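Local coordinates for methyltransferase small domain-containing protein (PDB 1NE2) that is of unknown function but probably transfers methyl groups as a member of the S-adenosylmethionine-dependent methyltransferase superfamily, at residues M116-G121 with I142-N147; F165-V170 with E189-G194. One frame throughout, in Å; residues are numbered along the deposited sequence.

Overall arrangement
The protein illustrates how a Rossmann-like sheet is completed from its C-terminal half. After helices 6-14 and 34-46 the chain lays down parallel strands 54-58, 76-81, 98-101 and 111-116. It then leaves the last of these through the loop 116-121, runs along helix 126-138 and returns on strand 142-147, where contact 1 closes this crossover. Helix 151-161 follows, then strands 162-173 and 187-197, neighbours in sequence that contact 2 pairs antiparallel, closing the loop between them. The two contacts come in series, neither nested nor crossed. They share one sheet, because strand 187-197 slots between 142-147 and 162-173. Probable hydrogen bonds from F193 N to S144 O and V191 N to G146 O link them directly.

Contact 1: M116-G121 with I142-N147; sequences MNPPFG and IYSIGN
With chi1 at 66°, the selenomethionine M116 holds CG between its own backbone N and carbonyl carbon, 3.7 Å from S144 CB, while S144 swings OG opposite its backbone N (chi1 176°), a turn that lays it against the ring of P118. That oxygen meets the CG-CD bond of the proline, lying a tight 3.0 Å from P118 CG. Beneath these side chains the backbones run the same way, and M116 pairs with S144 in a parallel bridge. M116 N donates to Y143 O over 3.1 Å, and I145 N answers to M116 O at 3.1 Å. The next acceptor in the pattern, I145 O, finds no N-H on P118; the proline instead brings its CD to 3.2 Å from I145 O, and regular strand pairing stops. A water takes over as the segments part, donating to P118 O at 2.6 Å and accepting from N147 N at 3.2 Å. On one face of the sheet M116 packs on F131 of helix 126-138; on the other, I145 leans on T36 and F40 of helix 34-46. The sequence N117-P118-P119-F120 at the end of the fourth strand fits the Asn-Pro-Pro-Phe/Tyr motif of class I enzymes that methylate nitrogen, where it borders the site of methyl transfer; a similar site here is plausible but unproven.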
HETATM    1  N   MSE B 116       7.805 -10.141   6.602  1.00 18.65           N
HETATM    2  CA  MSE B 116       8.526 -11.143   5.834  1.00 18.95           C
HETATM    3  C   MSE B 116       8.704 -12.426   6.641  1.00 21.98           C
HETATM    4  O   MSE B 116       8.642 -12.419   7.871  1.00 18.27           O
HETATM    5  CB  MSE B 116       9.891 -10.597   5.405  1.00 19.15           C
HETATM    6  CG  MSE B 116      10.840 -10.327   6.558  1.00 23.82           C
HETATM    7 SE   MSE B 116      12.457  -9.445   5.964  0.75 36.36          SE
HETATM    8  CE  MSE B 116      13.372 -10.927   5.141  1.00 38.52           C
ATOM      9  N   ASN B 117       8.918 -13.530   5.932  1.00 21.54           N
ATOM     10  CA  ASN B 117       9.109 -14.834   6.554  1.00 27.04           C
ATOM     11  C   ASN B 117      10.317 -15.491   5.880  1.00 33.48           C
ATOM     12  O   ASN B 117      10.165 -16.362   5.020  1.00 35.88           O
ATOM     13  CB  ASN B 117       7.847 -15.685   6.373  1.00 31.52           C
ATOM     14  CG  ASN B 117       8.012 -17.097   6.898  1.00 37.98           C
ATOM     15  OD1 ASN B 117       8.482 -17.309   8.016  1.00 42.60           O
ATOM     16  ND2 ASN B 117       7.613 -18.076   6.093  1.00 41.33           N
ATOM     17  N   PRO B 118      11.533 -15.058   6.265  1.00 39.03           N
ATOM     18  CA  PRO B 118      12.864 -15.482   5.805  1.00 46.03           C
ATOM     19  C   PRO B 118      13.185 -16.967   5.924  1.00 51.61           C
ATOM     20  O   PRO B 118      13.163 -17.533   7.017  1.00 52.71           O
ATOM     21  CB  PRO B 118      13.811 -14.648   6.668  1.00 45.89           C
ATOM     22  CG  PRO B 118      13.019 -13.441   6.980  1.00 44.90           C
ATOM     23  CD  PRO B 118      11.667 -14.009   7.288  1.00 41.82           C
ATOM     24  N   PRO B 119      13.491 -17.618   4.792  1.00 56.92           N
ATOM     25  CA  PRO B 119      13.822 -19.047   4.797  1.00 60.54           C
ATOM     26  C   PRO B 119      15.285 -19.289   5.179  1.00 64.14           C
ATOM     27  O   PRO B 119      15.619 -20.321   5.763  1.00 65.64           O
ATOM     28  CB  PRO B 119      13.534 -19.477   3.357  1.00 60.07           C
ATOM     29  CG  PRO B 119      12.555 -18.443   2.861  1.00 59.36           C
ATOM     30  CD  PRO B 119      13.129 -17.183   3.434  1.00 57.50           C
ATOM     31  N   PHE B 120      16.147 -18.331   4.848  1.00 66.67           N
ATOM     32  CA  PHE B 120      17.579 -18.440   5.127  1.00 70.42           C
ATOM     33  C   PHE B 120      17.915 -18.639   6.602  1.00 71.85           C
ATOM     34  O   PHE B 120      17.147 -18.255   7.485  1.00 71.42           O
ATOM     35  CB  PHE B 120      18.318 -17.210   4.582  1.00 71.81           C
ATOM     36  CG  PHE B 120      17.962 -15.920   5.275  1.00 73.23           C
ATOM     37  CD1 PHE B 120      18.485 -15.618   6.527  1.00 73.58           C
ATOM     38  CD2 PHE B 120      17.110 -15.003   4.666  1.00 73.99           C
ATOM     39  CE1 PHE B 120      18.167 -14.420   7.163  1.00 74.70           C
ATOM     40  CE2 PHE B 120      16.787 -13.803   5.294  1.00 74.35           C
ATOM     41  CZ  PHE B 120      17.316 -13.511   6.545  1.00 74.72           C
ATOM     42  N   GLY B 121      19.074 -19.242   6.856  1.00 72.89           N
ATOM     43  CA  GLY B 121      19.499 -19.490   8.221  1.00 74.61           C
ATOM     44  C   GLY B 121      20.925 -19.057   8.509  1.00 75.65           C
ATOM     45  O   GLY B 121      21.208 -17.865   8.631  1.00 75.47           O
ATOM     46  N   ILE B 142       9.026  -2.909  10.754  1.00 12.21           N
ATOM     47  CA  ILE B 142       9.490  -4.114  10.080  1.00 12.41           C
ATOM     48  C   ILE B 142       9.409  -5.357  10.966  1.00 13.56           C
ATOM     49  O   ILE B 142       9.909  -5.365  12.096  1.00 14.94           O
ATOM     50  CB  ILE B 142      10.951  -3.873   9.606  1.00 14.54           C
ATOM     51  CG1 ILE B 142      10.953  -2.732   8.571  1.00 18.20           C
ATOM     52  CG2 ILE B 142      11.549  -5.148   9.037  1.00 14.88           C
ATOM     53  CD1 ILE B 142      12.291  -2.049   8.369  1.00 23.00           C
ATOM     54  N   TYR B 143       8.791  -6.409  10.438  1.00 13.94           N
ATOM     55  CA  TYR B 143       8.615  -7.665  11.170  1.00 12.10           C
ATOM     56  C   TYR B 143       9.112  -8.851  10.359  1.00 13.13           C
ATOM     57  O   TYR B 143       8.951  -8.890   9.139  1.00 13.24           O
ATOM     58  CB  TYR B 143       7.135  -7.885  11.487  1.00 13.97           C
ATOM     59  CG  TYR B 143       6.548  -6.878  12.446  1.00 15.14           C
ATOM     60  CD1 TYR B 143       6.569  -7.109  13.820  1.00 15.62           C
ATOM     61  CD2 TYR B 143       5.959  -5.699  11.980  1.00 16.84           C
ATOM     62  CE1 TYR B 143       6.008  -6.192  14.718  1.00 15.33           C
ATOM     63  CE2 TYR B 143       5.397  -4.775  12.867  1.00 15.90           C
ATOM     64  CZ  TYR B 143       5.422  -5.033  14.231  1.00 15.23           C
ATOM     65  OH  TYR B 143       4.830  -4.150  15.108  1.00 15.16           O
ATOM     66  N   SER B 144       9.695  -9.826  11.046  1.00 14.63           N
ATOM     67  CA  SER B 144      10.215 -11.024  10.390  1.00 14.34           C
ATOM     68  C   SER B 144      10.035 -12.233  11.286  1.00 15.39           C
ATOM     69  O   SER B 144      10.192 -12.143  12.507  1.00 15.92           O
ATOM     70  CB  SER B 144      11.711 -10.863  10.084  1.00 15.94           C
ATOM     71  OG  SER B 144      12.254 -12.053   9.517  1.00 17.55           O
ATOM     72  N   ILE B 145       9.696 -13.364  10.681  1.00 15.38           N
ATOM     73  CA  ILE B 145       9.554 -14.600  11.429  1.00 16.11           C
ATOM     74  C   ILE B 145      10.297 -15.630  10.596  1.00 17.21           C
ATOM     75  O   ILE B 145      10.073 -15.747   9.392  1.00 18.22           O
ATOM     76  CB  ILE B 145       8.067 -15.018  11.646  1.00 16.32           C
ATOM     77  CG1 ILE B 145       8.022 -16.300  12.487  1.00 16.34           C
ATOM     78  CG2 ILE B 145       7.360 -15.233  10.309  1.00 19.15           C
ATOM     79  CD1 ILE B 145       6.658 -16.633  13.064  1.00 16.44           C
ATOM     80  N   GLY B 146      11.215 -16.344  11.232  1.00 18.79           N
ATOM     81  CA  GLY B 146      11.983 -17.338  10.509  1.00 21.35           C
ATOM     82  C   GLY B 146      12.897 -18.164  11.388  1.00 22.06           C
ATOM     83  O   GLY B 146      12.797 -18.137  12.611  1.00 18.86           O
ATOM     84  N   ASN B 147      13.791 -18.904  10.739  1.00 24.07           N
ATOM     85  CA  ASN B 147      14.758 -19.768  11.409  1.00 25.31           C
ATOM     86  C   ASN B 147      15.582 -18.989  12.429  1.00 24.14           C
ATOM     87  O   ASN B 147      16.076 -17.895  12.145  1.00 23.10           O
ATOM     88  CB  ASN B 147      15.671 -20.396  10.349  1.00 28.05           C
ATOM     89  CG  ASN B 147      16.637 -21.411  10.923  1.00 32.47           C
ATOM     90  OD1 ASN B 147      17.437 -21.989  10.189  1.00 42.60           O
ATOM     91  ND2 ASN B 147      16.572 -21.635  12.229  1.00 33.79           N
TER
HETATM   92  O   HOH W   1      13.029 -20.025   7.835  1.00 49.16           O

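Contact 2: F165-V170 with E189-G194; sequences FREEKV and EAVIFG
G194 O is gripped by two successive amides of the facing strand: F165 N donates to it at 2.9 Å and R166 N at 3.2 Å, the latter in the carbonyl plane and on a lone pair. Two residues facing one make this a classic beta bulge. F165 has chi1 at 58°, which folds its ring back over the glycine; G194 CA lies 4.1 Å from the centroid of the F165 ring, above its face, in a CH-pi contact that the lack of a side chain on G194 makes room for. Beyond the bulge the strands pair regularly, with E168 and I192, then V170 and A190, each exchanging two backbone hydrogen bonds. On the face of R166, E168 and V170 the methyl groups pack closely: V170 CG2 presses to 3.4 Å from A190 CB, and V170 CG1 meets I192 CD1 at 3.5 Å. R166 runs alongside I192, its CD 3.8 Å from I192 CG2, and reaches D47 with its guanidinium. Helix 34-46 covers this face, with I192 against Y39, F40 and E43. Across the sheet, E167 lies beside F193 with CG 3.3 Å from F193 CE1, its carboxylate turned 35° from the ring plane. E167 OE2 is held by salt bridges to R151 and R155 of helix 151-161, which would probably stabilise its negative charge. Near the end, K169 and E189 cross at about a right angle, with K169 CG 3.3 Å from E189 CG, while their polar ends go to Y171 and R151 respectively. Strand 187-197, inserted between 142-147 and 162-173 and antiparallel to both, gives the 3-2-1-4-5-7-6 order that is the hallmark of the class I methyltransferase fold.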
ATOM      1  N   PHE B 165      12.357  -3.909  19.058  1.00 18.69           N
ATOM      2  CA  PHE B 165      11.519  -3.959  20.246  1.00 18.21           C
ATOM      3  C   PHE B 165      11.007  -5.369  20.511  1.00 17.36           C
ATOM      4  O   PHE B 165      10.436  -5.638  21.565  1.00 20.53           O
ATOM      5  CB  PHE B 165      10.369  -2.954  20.132  1.00 18.93           C
ATOM      6  CG  PHE B 165       9.491  -3.163  18.943  1.00 14.60           C
ATOM      7  CD1 PHE B 165       8.447  -4.077  18.990  1.00 18.33           C
ATOM      8  CD2 PHE B 165       9.696  -2.429  17.776  1.00 16.15           C
ATOM      9  CE1 PHE B 165       7.611  -4.258  17.898  1.00 15.32           C
ATOM     10  CE2 PHE B 165       8.866  -2.603  16.675  1.00 16.07           C
ATOM     11  CZ  PHE B 165       7.818  -3.523  16.739  1.00 16.10           C
ATOM     12  N   ARG B 166      11.224  -6.272  19.557  1.00 16.60           N
ATOM     13  CA  ARG B 166      10.822  -7.661  19.731  1.00 15.70           C
ATOM     14  C   ARG B 166      11.810  -8.643  19.110  1.00 16.28           C
ATOM     15  O   ARG B 166      12.229  -8.485  17.962  1.00 14.95           O
ATOM     16  CB  ARG B 166       9.423  -7.919  19.142  1.00 16.41           C
ATOM     17  CG  ARG B 166       8.968  -9.384  19.271  1.00 15.03           C
ATOM     18  CD  ARG B 166       7.480  -9.547  18.956  1.00 15.03           C
ATOM     19  NE  ARG B 166       6.692  -8.648  19.793  1.00 16.44           N
ATOM     20  CZ  ARG B 166       5.793  -7.783  19.331  1.00 16.93           C
ATOM     21  NH1 ARG B 166       5.555  -7.702  18.029  1.00 15.52           N
ATOM     22  NH2 ARG B 166       5.164  -6.965  20.170  1.00 16.77           N
ATOM     23  N   GLU B 167      12.214  -9.625  19.915  1.00 19.27           N
ATOM     24  CA  GLU B 167      13.095 -10.711  19.490  1.00 19.92           C
ATOM     25  C   GLU B 167      12.575 -11.840  20.347  1.00 21.59           C
ATOM     26  O   GLU B 167      13.045 -12.076  21.462  1.00 21.64           O
ATOM     27  CB  GLU B 167      14.565 -10.459  19.811  1.00 21.24           C
ATOM     28  CG  GLU B 167      15.437 -11.512  19.151  1.00 21.39           C
ATOM     29  CD  GLU B 167      16.911 -11.350  19.443  1.00 26.03           C
ATOM     30  OE1 GLU B 167      17.343 -10.222  19.748  1.00 28.43           O
ATOM     31  OE2 GLU B 167      17.638 -12.357  19.343  1.00 30.23           O
ATOM     32  N   GLU B 168      11.579 -12.527  19.807  1.00 19.61           N
ATOM     33  CA  GLU B 168      10.892 -13.582  20.521  1.00 18.40           C
ATOM     34  C   GLU B 168      11.119 -14.992  20.007  1.00 17.87           C
ATOM     35  O   GLU B 168      11.060 -15.250  18.804  1.00 17.94           O
ATOM     36  CB  GLU B 168       9.401 -13.255  20.499  1.00 17.93           C
ATOM     37  CG  GLU B 168       8.515 -14.256  21.202  1.00 20.60           C
ATOM     38  CD  GLU B 168       7.054 -13.923  21.024  1.00 23.21           C
ATOM     39  OE1 GLU B 168       6.754 -12.864  20.433  1.00 24.33           O
ATOM     40  OE2 GLU B 168       6.204 -14.712  21.475  1.00 20.96           O
ATOM     41  N   LYS B 169      11.361 -15.911  20.935  1.00 19.28           N
ATOM     42  CA  LYS B 169      11.576 -17.301  20.573  1.00 21.93           C
ATOM     43  C   LYS B 169      10.226 -18.004  20.449  1.00 21.81           C
ATOM     44  O   LYS B 169       9.377 -17.898  21.332  1.00 21.24           O
ATOM     45  CB  LYS B 169      12.428 -17.998  21.640  1.00 25.58           C
ATOM     46  CG  LYS B 169      12.686 -19.470  21.367  1.00 32.83           C
ATOM     47  CD  LYS B 169      13.498 -20.119  22.482  1.00 39.72           C
ATOM     48  CE  LYS B 169      12.724 -20.145  23.793  1.00 41.77           C
ATOM     49  NZ  LYS B 169      13.475 -20.849  24.875  1.00 45.61           N
ATOM     50  N   VAL B 170      10.030 -18.701  19.339  1.00 22.71           N
ATOM     51  CA  VAL B 170       8.802 -19.449  19.102  1.00 25.53           C
ATOM     52  C   VAL B 170       9.233 -20.827  18.623  1.00 24.97           C
ATOM     53  O   VAL B 170      10.213 -20.961  17.891  1.00 23.07           O
ATOM     54  CB  VAL B 170       7.903 -18.775  18.034  1.00 29.81           C
ATOM     55  CG1 VAL B 170       7.462 -17.406  18.518  1.00 32.09           C
ATOM     56  CG2 VAL B 170       8.644 -18.651  16.729  1.00 32.07           C
ATOM     57  N   GLU B 189      13.826 -24.119  16.907  1.00 37.28           N
ATOM     58  CA  GLU B 189      13.594 -22.750  17.334  1.00 34.54           C
ATOM     59  C   GLU B 189      13.471 -21.763  16.178  1.00 28.10           C
ATOM     60  O   GLU B 189      14.270 -21.772  15.239  1.00 27.74           O
ATOM     61  CB  GLU B 189      14.727 -22.321  18.268  1.00 38.04           C
ATOM     62  CG  GLU B 189      14.470 -21.049  19.050  1.00 43.14           C
ATOM     63  CD  GLU B 189      15.595 -20.735  20.021  1.00 46.80           C
ATOM     64  OE1 GLU B 189      15.930 -21.611  20.847  1.00 49.92           O
ATOM     65  OE2 GLU B 189      16.142 -19.613  19.961  1.00 48.09           O
ATOM     66  N   ALA B 190      12.446 -20.923  16.242  1.00 24.15           N
ATOM     67  CA  ALA B 190      12.240 -19.895  15.233  1.00 18.12           C
ATOM     68  C   ALA B 190      12.337 -18.588  16.003  1.00 18.60           C
ATOM     69  O   ALA B 190      12.343 -18.587  17.238  1.00 19.51           O
ATOM     70  CB  ALA B 190      10.860 -20.036  14.588  1.00 17.56           C
ATOM     71  N   VAL B 191      12.422 -17.476  15.288  1.00 17.68           N
ATOM     72  CA  VAL B 191      12.522 -16.188  15.951  1.00 17.31           C
ATOM     73  C   VAL B 191      11.650 -15.140  15.276  1.00 17.82           C
ATOM     74  O   VAL B 191      11.561 -15.081  14.047  1.00 18.11           O
ATOM     75  CB  VAL B 191      13.991 -15.682  15.984  1.00 17.46           C
ATOM     76  CG1 VAL B 191      14.503 -15.438  14.571  1.00 16.85           C
ATOM     77  CG2 VAL B 191      14.083 -14.410  16.814  1.00 17.15           C
ATOM     78  N   ILE B 192      10.996 -14.333  16.103  1.00 16.16           N
ATOM     79  CA  ILE B 192      10.145 -13.249  15.642  1.00 18.27           C
ATOM     80  C   ILE B 192      10.830 -11.934  15.980  1.00 16.36           C
ATOM     81  O   ILE B 192      11.197 -11.699  17.135  1.00 17.95           O
ATOM     82  CB  ILE B 192       8.767 -13.264  16.345  1.00 16.59           C
ATOM     83  CG1 ILE B 192       7.936 -14.454  15.854  1.00 19.38           C
ATOM     84  CG2 ILE B 192       8.026 -11.944  16.076  1.00 19.93           C
ATOM     85  CD1 ILE B 192       6.608 -14.609  16.587  1.00 19.15           C
ATOM     86  N   PHE B 193      11.006 -11.092  14.966  1.00 16.42           N
ATOM     87  CA  PHE B 193      11.622  -9.778  15.132  1.00 16.51           C
ATOM     88  C   PHE B 193      10.605  -8.690  14.833  1.00 15.36           C
ATOM     89  O   PHE B 193       9.814  -8.823  13.905  1.00 14.87           O
ATOM     90  CB  PHE B 193      12.804  -9.605  14.168  1.00 16.54           C
ATOM     91  CG  PHE B 193      14.093 -10.166  14.682  1.00 17.26           C
ATOM     92  CD1 PHE B 193      14.748  -9.562  15.749  1.00 21.71           C
ATOM     93  CD2 PHE B 193      14.649 -11.308  14.109  1.00 18.19           C
ATOM     94  CE1 PHE B 193      15.947 -10.090  16.242  1.00 22.09           C
ATOM     95  CE2 PHE B 193      15.847 -11.842  14.597  1.00 17.78           C
ATOM     96  CZ  PHE B 193      16.491 -11.230  15.663  1.00 21.53           C
ATOM     97  N   GLY B 194      10.633  -7.634  15.643  1.00 14.82           N
ATOM     98  CA  GLY B 194       9.776  -6.476  15.461  1.00 15.58           C
ATOM     99  C   GLY B 194      10.752  -5.321  15.568  1.00 17.49           C
ATOM    100  O   GLY B 194      11.442  -5.204  16.584  1.00 16.56           O
TER